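Local coordinates for protein ribosomal RNA small subunit methyltransferase E (Bacillus subtilis, PDB 1VHK) that probably methylates N3 of a single uridine of 16S ribosomal RNA in the assembled 30S subunit, using S-adenosyl-L-methionine as methyl donor, at residues E75-S87 / P240-E252. Sequence-based numbering, arbitrary orientation.
Sequences ENRELPIKVYIAS and PLYALSAISYQTE
Leu79 and Pro80, just ahead of strand 82-87, pack on the C-terminal half of helix segment 240-252, while Val83 and Ile85 lie over its earlier turns, around Pro240 and Leu244. Strand and helix run nearly antiparallel (171°), their axes 10.5 Å apart, and the interface is largely apolar. The ring of Pro80 slants across Thr251, with CG 3.3 Å from Thr251 CB. Thr251 OG1, set between its backbone N and carbonyl carbon (chi1 58°), turns back to Ile247 O at 2.6 Å, approaching from above that carbonyl's plane. A glycine in place of Thr251 would probably open a gap beside Pro80 CG and CD and leave Ile247 O with the backbone N-H of the helix but without the hydroxyl. Leu79 lies crosswise to two side chains: CD1 meets Ile247 CG2 at 4.0 Å, and CD2 sits 3.7 Å from Glu252 OE1. Glu252 OE2 forms a salt bridge with Arg232 of the second subunit. Farther along, Val83 CG2 touches Leu244 CD1, which Ile85 CD1 meets tip to tip at 3.8 Å; Ile85 lies at about a right angle to Pro240, CG2 against CB. Tyr242 OH hydrogen-bonds Ser248 OG of the second subunit, and Ser248 OG the Tyr242 OH of that subunit. A C-terminal helix packed between a central strand of the parallel sheet and the dimer partner is consistent with the SPOUT methyltransferase fold.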
ATOM      1  N   GLU A  75     -16.838  -1.462  14.678  1.00 39.87           N
ATOM      2  CA  GLU A  75     -15.764  -0.906  13.896  1.00 40.78           C
ATOM      3  C   GLU A  75     -15.849  -1.347  12.444  1.00 39.28           C
ATOM      4  O   GLU A  75     -16.000  -2.525  12.153  1.00 38.37           O
ATOM      5  CB  GLU A  75     -14.414  -1.356  14.487  1.00 48.19           C
ATOM      6  CG  GLU A  75     -13.803  -0.384  15.468  1.00 56.66           C
ATOM      7  CD  GLU A  75     -13.526   0.981  14.873  1.00 62.00           C
ATOM      8  OE1 GLU A  75     -13.920   1.993  15.497  1.00 64.25           O
ATOM      9  OE2 GLU A  75     -12.898   1.086  13.793  1.00 66.17           O
ATOM     10  N   ASN A  76     -15.904  -0.385  11.529  1.00 39.43           N
ATOM     11  CA  ASN A  76     -15.913  -0.727  10.122  1.00 39.70           C
ATOM     12  C   ASN A  76     -14.706  -0.084   9.431  1.00 37.21           C
ATOM     13  O   ASN A  76     -14.625   1.136   9.328  1.00 37.43           O
ATOM     14  CB  ASN A  76     -17.166  -0.366   9.331  1.00 42.93           C
ATOM     15  CG  ASN A  76     -17.009  -0.975   7.923  1.00 46.91           C
ATOM     16  OD1 ASN A  76     -16.329  -0.446   7.059  1.00 49.50           O
ATOM     17  ND2 ASN A  76     -17.525  -2.181   7.759  1.00 51.07           N
ATOM     18  N   ARG A  77     -13.875  -0.949   8.864  1.00 35.19           N
ATOM     19  CA  ARG A  77     -12.649  -0.433   8.245  1.00 32.43           C
ATOM     20  C   ARG A  77     -12.639  -0.620   6.755  1.00 30.08           C
ATOM     21  O   ARG A  77     -11.574  -0.533   6.148  1.00 29.07           O
ATOM     22  CB  ARG A  77     -11.434  -1.042   8.937  1.00 31.63           C
ATOM     23  CG  ARG A  77     -11.375  -0.789  10.427  1.00 33.04           C
ATOM     24  CD  ARG A  77     -10.206  -1.491  11.081  1.00 37.20           C
ATOM     25  NE  ARG A  77     -10.134  -1.301  12.525  1.00 36.51           N
ATOM     26  CZ  ARG A  77     -10.734  -2.045  13.446  1.00 35.03           C
ATOM     27  NH1 ARG A  77     -11.496  -3.067  13.094  1.00 29.19           N
ATOM     28  NH2 ARG A  77     -10.558  -1.746  14.742  1.00 35.35           N
ATOM     29  N   GLU A  78     -13.819  -0.797   6.159  1.00 29.60           N
ATOM     30  CA  GLU A  78     -13.903  -1.007   4.712  1.00 29.94           C
ATOM     31  C   GLU A  78     -13.883   0.291   3.930  1.00 30.02           C
ATOM     32  O   GLU A  78     -14.311   1.343   4.416  1.00 28.82           O
ATOM     33  CB  GLU A  78     -15.116  -1.862   4.372  1.00 30.40           C
ATOM     34  CG  GLU A  78     -15.024  -3.328   4.752  1.00 35.04           C
ATOM     35  CD  GLU A  78     -13.858  -4.116   4.229  1.00 37.32           C
ATOM     36  OE1 GLU A  78     -13.519  -4.085   3.013  1.00 39.55           O
ATOM     37  OE2 GLU A  78     -13.200  -4.830   5.034  1.00 35.12           O
ATOM     38  N   LEU A  79     -13.229   0.286   2.764  1.00 30.38           N
ATOM     39  CA  LEU A  79     -13.243   1.483   1.910  1.00 31.77           C
ATOM     40  C   LEU A  79     -14.705   1.854   1.612  1.00 31.27           C
ATOM     41  O   LEU A  79     -15.496   0.949   1.330  1.00 31.57           O
ATOM     42  CB  LEU A  79     -12.592   1.213   0.566  1.00 29.10           C
ATOM     43  CG  LEU A  79     -11.128   1.396   0.332  1.00 31.56           C
ATOM     44  CD1 LEU A  79     -10.803   1.198  -1.157  1.00 27.39           C
ATOM     45  CD2 LEU A  79     -10.599   2.724   0.843  1.00 29.06           C
ATOM     46  N   PRO A  80     -14.997   3.133   1.469  1.00 31.21           N
ATOM     47  CA  PRO A  80     -16.357   3.551   1.141  1.00 32.27           C
ATOM     48  C   PRO A  80     -16.780   3.075  -0.221  1.00 32.72           C
ATOM     49  O   PRO A  80     -17.981   3.049  -0.488  1.00 35.68           O
ATOM     50  CB  PRO A  80     -16.345   5.060   1.187  1.00 31.87           C
ATOM     51  CG  PRO A  80     -14.953   5.472   1.445  1.00 31.54           C
ATOM     52  CD  PRO A  80     -14.117   4.271   1.715  1.00 30.32           C
ATOM     53  N   ILE A  81     -15.859   2.748  -1.133  1.00 32.25           N
ATOM     54  CA  ILE A  81     -16.297   2.277  -2.447  1.00 32.44           C
ATOM     55  C   ILE A  81     -15.624   0.937  -2.765  1.00 31.91           C
ATOM     56  O   ILE A  81     -14.516   0.723  -2.280  1.00 30.21           O
ATOM     57  CB  ILE A  81     -15.983   3.263  -3.580  1.00 32.86           C
ATOM     58  CG1 ILE A  81     -14.526   3.175  -3.990  1.00 30.79           C
ATOM     59  CG2 ILE A  81     -16.341   4.699  -3.197  1.00 33.66           C
ATOM     60  CD1 ILE A  81     -14.134   3.999  -5.180  1.00 32.82           C
ATOM     61  N   LYS A  82     -16.279   0.132  -3.587  1.00 30.81           N
ATOM     62  CA  LYS A  82     -15.776  -1.176  -3.975  1.00 31.09           C
ATOM     63  C   LYS A  82     -14.754  -1.115  -5.084  1.00 30.58           C
ATOM     64  O   LYS A  82     -15.065  -0.784  -6.236  1.00 30.27           O
ATOM     65  CB  LYS A  82     -16.961  -2.065  -4.424  1.00 34.00           C
ATOM     66  CG  LYS A  82     -17.910  -2.323  -3.256  1.00 37.48           C
ATOM     67  CD  LYS A  82     -18.918  -3.404  -3.558  1.00 41.93           C
ATOM     68  CE  LYS A  82     -19.769  -3.699  -2.314  1.00 45.95           C
ATOM     69  NZ  LYS A  82     -20.488  -5.004  -2.437  1.00 49.04           N
ATOM     70  N   VAL A  83     -13.470  -1.398  -4.750  1.00 28.91           N
ATOM     71  CA  VAL A  83     -12.508  -1.296  -5.848  1.00 28.49           C
ATOM     72  C   VAL A  83     -11.986  -2.649  -6.247  1.00 29.27           C
ATOM     73  O   VAL A  83     -11.801  -3.560  -5.439  1.00 28.77           O
ATOM     74  CB  VAL A  83     -11.532  -0.147  -5.803  1.00 26.99           C
ATOM     75  CG1 VAL A  83     -11.537   0.632  -4.506  1.00 23.69           C
ATOM     76  CG2 VAL A  83     -10.129  -0.504  -6.244  1.00 19.97           C
ATOM     77  N   TYR A  84     -12.158  -2.901  -7.561  1.00 29.45           N
ATOM     78  CA  TYR A  84     -11.738  -4.126  -8.196  1.00 28.79           C
ATOM     79  C   TYR A  84     -10.426  -3.937  -8.964  1.00 28.67           C
ATOM     80  O   TYR A  84     -10.341  -3.105  -9.862  1.00 28.97           O
ATOM     81  CB  TYR A  84     -12.780  -4.619  -9.182  1.00 29.40           C
ATOM     82  CG  TYR A  84     -14.035  -5.151  -8.544  1.00 31.51           C
ATOM     83  CD1 TYR A  84     -14.387  -6.494  -8.672  1.00 32.85           C
ATOM     84  CD2 TYR A  84     -14.881  -4.319  -7.840  1.00 32.80           C
ATOM     85  CE1 TYR A  84     -15.568  -6.969  -8.125  1.00 34.36           C
ATOM     86  CE2 TYR A  84     -16.063  -4.772  -7.287  1.00 33.95           C
ATOM     87  CZ  TYR A  84     -16.390  -6.102  -7.433  1.00 35.57           C
ATOM     88  OH  TYR A  84     -17.566  -6.555  -6.892  1.00 38.60           O
ATOM     89  N   ILE A  85      -9.451  -4.763  -8.638  1.00 28.03           N
ATOM     90  CA  ILE A  85      -8.149  -4.703  -9.276  1.00 29.01           C
ATOM     91  C   ILE A  85      -8.031  -5.758 -10.374  1.00 29.82           C
ATOM     92  O   ILE A  85      -8.042  -6.953 -10.105  1.00 29.82           O
ATOM     93  CB  ILE A  85      -7.012  -4.914  -8.250  1.00 26.94           C
ATOM     94  CG1 ILE A  85      -7.216  -4.045  -7.021  1.00 25.26           C
ATOM     95  CG2 ILE A  85      -5.661  -4.639  -8.893  1.00 26.93           C
ATOM     96  CD1 ILE A  85      -7.402  -2.573  -7.282  1.00 24.75           C
ATOM     97  N   ALA A  86      -7.894  -5.315 -11.624  1.00 29.99           N
ATOM     98  CA  ALA A  86      -7.631  -6.256 -12.714  1.00 30.01           C
ATOM     99  C   ALA A  86      -6.142  -6.224 -13.064  1.00 29.56           C
ATOM    100  O   ALA A  86      -5.724  -5.209 -13.636  1.00 30.98           O
ATOM    101  CB  ALA A  86      -8.442  -5.889 -13.951  1.00 30.38           C
ATOM    102  N   SER A  87      -5.385  -7.310 -12.868  1.00 28.78           N
ATOM    103  CA  SER A  87      -3.979  -7.257 -13.240  1.00 30.92           C
ATOM    104  C   SER A  87      -3.536  -8.170 -14.363  1.00 31.08           C
ATOM    105  O   SER A  87      -3.648  -9.403 -14.311  1.00 31.62           O
ATOM    106  CB  SER A  87      -3.089  -7.519 -12.010  1.00 32.40           C
ATOM    107  OG  SER A  87      -3.574  -6.874 -10.856  1.00 35.08           O
ATOM    108  N   PRO A 240      -1.211  -0.479  -8.625  1.00 22.55           N
ATOM    109  CA  PRO A 240      -2.420  -0.693  -7.865  1.00 22.71           C
ATOM    110  C   PRO A 240      -2.329  -0.240  -6.405  1.00 22.11           C
ATOM    111  O   PRO A 240      -3.353   0.044  -5.768  1.00 19.78           O
ATOM    112  CB  PRO A 240      -2.663  -2.178  -7.911  1.00 22.30           C
ATOM    113  CG  PRO A 240      -1.661  -2.773  -8.785  1.00 23.16           C
ATOM    114  CD  PRO A 240      -0.657  -1.732  -9.161  1.00 23.63           C
ATOM    115  N   LEU A 241      -1.133  -0.248  -5.854  1.00 21.98           N
ATOM    116  CA  LEU A 241      -0.901   0.152  -4.472  1.00 24.44           C
ATOM    117  C   LEU A 241      -1.098   1.667  -4.319  1.00 24.89           C
ATOM    118  O   LEU A 241      -1.878   2.095  -3.481  1.00 23.02           O
ATOM    119  CB  LEU A 241       0.516  -0.240  -4.072  1.00 26.97           C
ATOM    120  CG  LEU A 241       0.700  -1.614  -3.435  1.00 31.10           C
ATOM    121  CD1 LEU A 241      -0.293  -2.664  -3.958  1.00 28.35           C
ATOM    122  CD2 LEU A 241       2.132  -2.064  -3.659  1.00 32.30           C
ATOM    123  N   TYR A 242      -0.472   2.410  -5.224  1.00 24.21           N
ATOM    124  CA  TYR A 242      -0.693   3.848  -5.335  1.00 25.67           C
ATOM    125  C   TYR A 242      -2.189   4.142  -5.474  1.00 26.82           C
ATOM    126  O   TYR A 242      -2.794   4.958  -4.763  1.00 25.40           O
ATOM    127  CB  TYR A 242       0.033   4.328  -6.604  1.00 26.55           C
ATOM    128  CG  TYR A 242      -0.108   5.782  -6.932  1.00 27.85           C
ATOM    129  CD1 TYR A 242       0.954   6.644  -6.675  1.00 28.91           C
ATOM    130  CD2 TYR A 242      -1.271   6.314  -7.499  1.00 27.48           C
ATOM    131  CE1 TYR A 242       0.867   7.994  -6.963  1.00 30.57           C
ATOM    132  CE2 TYR A 242      -1.374   7.660  -7.776  1.00 28.99           C
ATOM    133  CZ  TYR A 242      -0.302   8.496  -7.514  1.00 31.51           C
ATOM    134  OH  TYR A 242      -0.368   9.845  -7.789  1.00 31.64           O
ATOM    135  N   ALA A 243      -2.799   3.478  -6.479  1.00 26.03           N
ATOM    136  CA  ALA A 243      -4.224   3.663  -6.694  1.00 26.31           C
ATOM    137  C   ALA A 243      -5.059   3.400  -5.453  1.00 25.20           C
ATOM    138  O   ALA A 243      -5.976   4.178  -5.181  1.00 26.66           O
ATOM    139  CB  ALA A 243      -4.737   2.786  -7.838  1.00 25.57           C
ATOM    140  N   LEU A 244      -4.833   2.319  -4.698  1.00 23.89           N
ATOM    141  CA  LEU A 244      -5.739   2.066  -3.574  1.00 23.23           C
ATOM    142  C   LEU A 244      -5.470   3.123  -2.483  1.00 23.70           C
ATOM    143  O   LEU A 244      -6.396   3.546  -1.812  1.00 24.85           O
ATOM    144  CB  LEU A 244      -5.658   0.718  -2.987  1.00 22.60           C
ATOM    145  CG  LEU A 244      -6.366  -0.532  -3.377  1.00 24.38           C
ATOM    146  CD1 LEU A 244      -7.605  -0.305  -4.199  1.00 17.70           C
ATOM    147  CD2 LEU A 244      -5.411  -1.556  -4.009  1.00 16.89           C
ATOM    148  N   SER A 245      -4.201   3.441  -2.296  1.00 21.57           N
ATOM    149  CA  SER A 245      -3.774   4.397  -1.312  1.00 21.01           C
ATOM    150  C   SER A 245      -4.337   5.776  -1.602  1.00 20.74           C
ATOM    151  O   SER A 245      -4.897   6.382  -0.680  1.00 22.58           O
ATOM    152  CB  SER A 245      -2.231   4.448  -1.207  1.00 22.86           C
ATOM    153  OG  SER A 245      -1.758   3.153  -0.825  1.00 16.64           O
ATOM    154  N   ALA A 246      -4.349   6.206  -2.847  1.00 20.71           N
ATOM    155  CA  ALA A 246      -4.969   7.483  -3.216  1.00 19.69           C
ATOM    156  C   ALA A 246      -6.464   7.440  -2.940  1.00 20.70           C
ATOM    157  O   ALA A 246      -7.006   8.368  -2.321  1.00 21.69           O
ATOM    158  CB  ALA A 246      -4.670   7.800  -4.675  1.00 18.99           C
ATOM    159  N   ILE A 247      -7.159   6.352  -3.285  1.00 20.01           N
ATOM    160  CA  ILE A 247      -8.616   6.312  -3.022  1.00 19.87           C
ATOM    161  C   ILE A 247      -8.889   6.480  -1.539  1.00 20.83           C
ATOM    162  O   ILE A 247      -9.810   7.194  -1.092  1.00 16.95           O
ATOM    163  CB  ILE A 247      -9.234   5.055  -3.647  1.00 15.57           C
ATOM    164  CG1 ILE A 247      -9.397   5.234  -5.143  1.00 14.25           C
ATOM    165  CG2 ILE A 247     -10.586   4.680  -3.042  1.00 15.06           C
ATOM    166  CD1 ILE A 247      -9.145   4.020  -6.002  1.00 16.87           C
ATOM    167  N   SER A 248      -8.071   5.817  -0.710  1.00 22.32           N
ATOM    168  CA  SER A 248      -8.187   5.919   0.729  1.00 25.92           C
ATOM    169  C   SER A 248      -7.978   7.356   1.212  1.00 27.32           C
ATOM    170  O   SER A 248      -8.765   7.862   2.030  1.00 27.07           O
ATOM    171  CB  SER A 248      -7.209   5.006   1.448  1.00 26.68           C
ATOM    172  OG  SER A 248      -7.109   5.331   2.830  1.00 27.75           O
ATOM    173  N   TYR A 249      -6.987   8.024   0.616  1.00 26.90           N
ATOM    174  CA  TYR A 249      -6.688   9.396   1.016  1.00 26.00           C
ATOM    175  C   TYR A 249      -7.858  10.322   0.734  1.00 27.70           C
ATOM    176  O   TYR A 249      -8.259  11.145   1.559  1.00 25.92           O
ATOM    177  CB  TYR A 249      -5.420   9.853   0.313  1.00 25.44           C
ATOM    178  CG  TYR A 249      -5.079  11.302   0.609  1.00 25.39           C
ATOM    179  CD1 TYR A 249      -4.444  11.690   1.781  1.00 23.04           C
ATOM    180  CD2 TYR A 249      -5.475  12.278  -0.301  1.00 26.14           C
ATOM    181  CE1 TYR A 249      -4.177  13.012   2.040  1.00 24.57           C
ATOM    182  CE2 TYR A 249      -5.214  13.597  -0.056  1.00 28.20           C
ATOM    183  CZ  TYR A 249      -4.552  13.964   1.104  1.00 28.02           C
ATOM    184  OH  TYR A 249      -4.279  15.304   1.279  1.00 27.94           O
ATOM    185  N   GLN A 250      -8.437  10.181  -0.454  1.00 28.30           N
ATOM    186  CA  GLN A 250      -9.556  10.955  -0.912  1.00 29.31           C
ATOM    187  C   GLN A 250     -10.865  10.655  -0.204  1.00 30.41           C
ATOM    188  O   GLN A 250     -11.615  11.568   0.176  1.00 31.86           O
ATOM    189  CB  GLN A 250      -9.753  10.729  -2.433  1.00 29.61           C
ATOM    190  CG  GLN A 250     -11.074  11.340  -2.911  1.00 34.75           C
ATOM    191  CD  GLN A 250     -10.954  12.849  -3.075  1.00 37.36           C
ATOM    192  OE1 GLN A 250     -11.849  13.591  -2.716  1.00 40.96           O
ATOM    193  NE2 GLN A 250      -9.857  13.324  -3.647  1.00 37.90           N
ATOM    194  N   THR A 251     -11.263   9.390  -0.157  1.00 32.01           N
ATOM    195  CA  THR A 251     -12.536   9.013   0.447  1.00 31.97           C
ATOM    196  C   THR A 251     -12.483   8.884   1.952  1.00 32.58           C
ATOM    197  O   THR A 251     -13.562   8.924   2.552  1.00 34.24           O
ATOM    198  CB  THR A 251     -13.106   7.714  -0.163  1.00 30.88           C
ATOM    199  OG1 THR A 251     -12.139   6.667   0.008  1.00 31.09           O
ATOM    200  CG2 THR A 251     -13.414   7.875  -1.641  1.00 24.93           C
ATOM    201  N   GLU A 252     -11.333   8.767   2.614  1.00 32.76           N
ATOM    202  CA  GLU A 252     -11.280   8.641   4.050  1.00 33.46           C
ATOM    203  C   GLU A 252     -10.483   9.695   4.808  1.00 35.18           C
ATOM    204  O   GLU A 252     -10.734   9.887   6.012  1.00 35.56           O
ATOM    205  CB  GLU A 252     -10.729   7.262   4.450  1.00 31.80           C
ATOM    206  CG  GLU A 252     -11.268   6.086   3.675  1.00 32.89           C
ATOM    207  CD  GLU A 252     -10.523   4.808   3.997  1.00 33.89           C
ATOM    208  OE1 GLU A 252     -11.200   3.813   4.357  1.00 36.88           O
ATOM    209  OE2 GLU A 252      -9.276   4.804   3.936  1.00 32.26           O
TER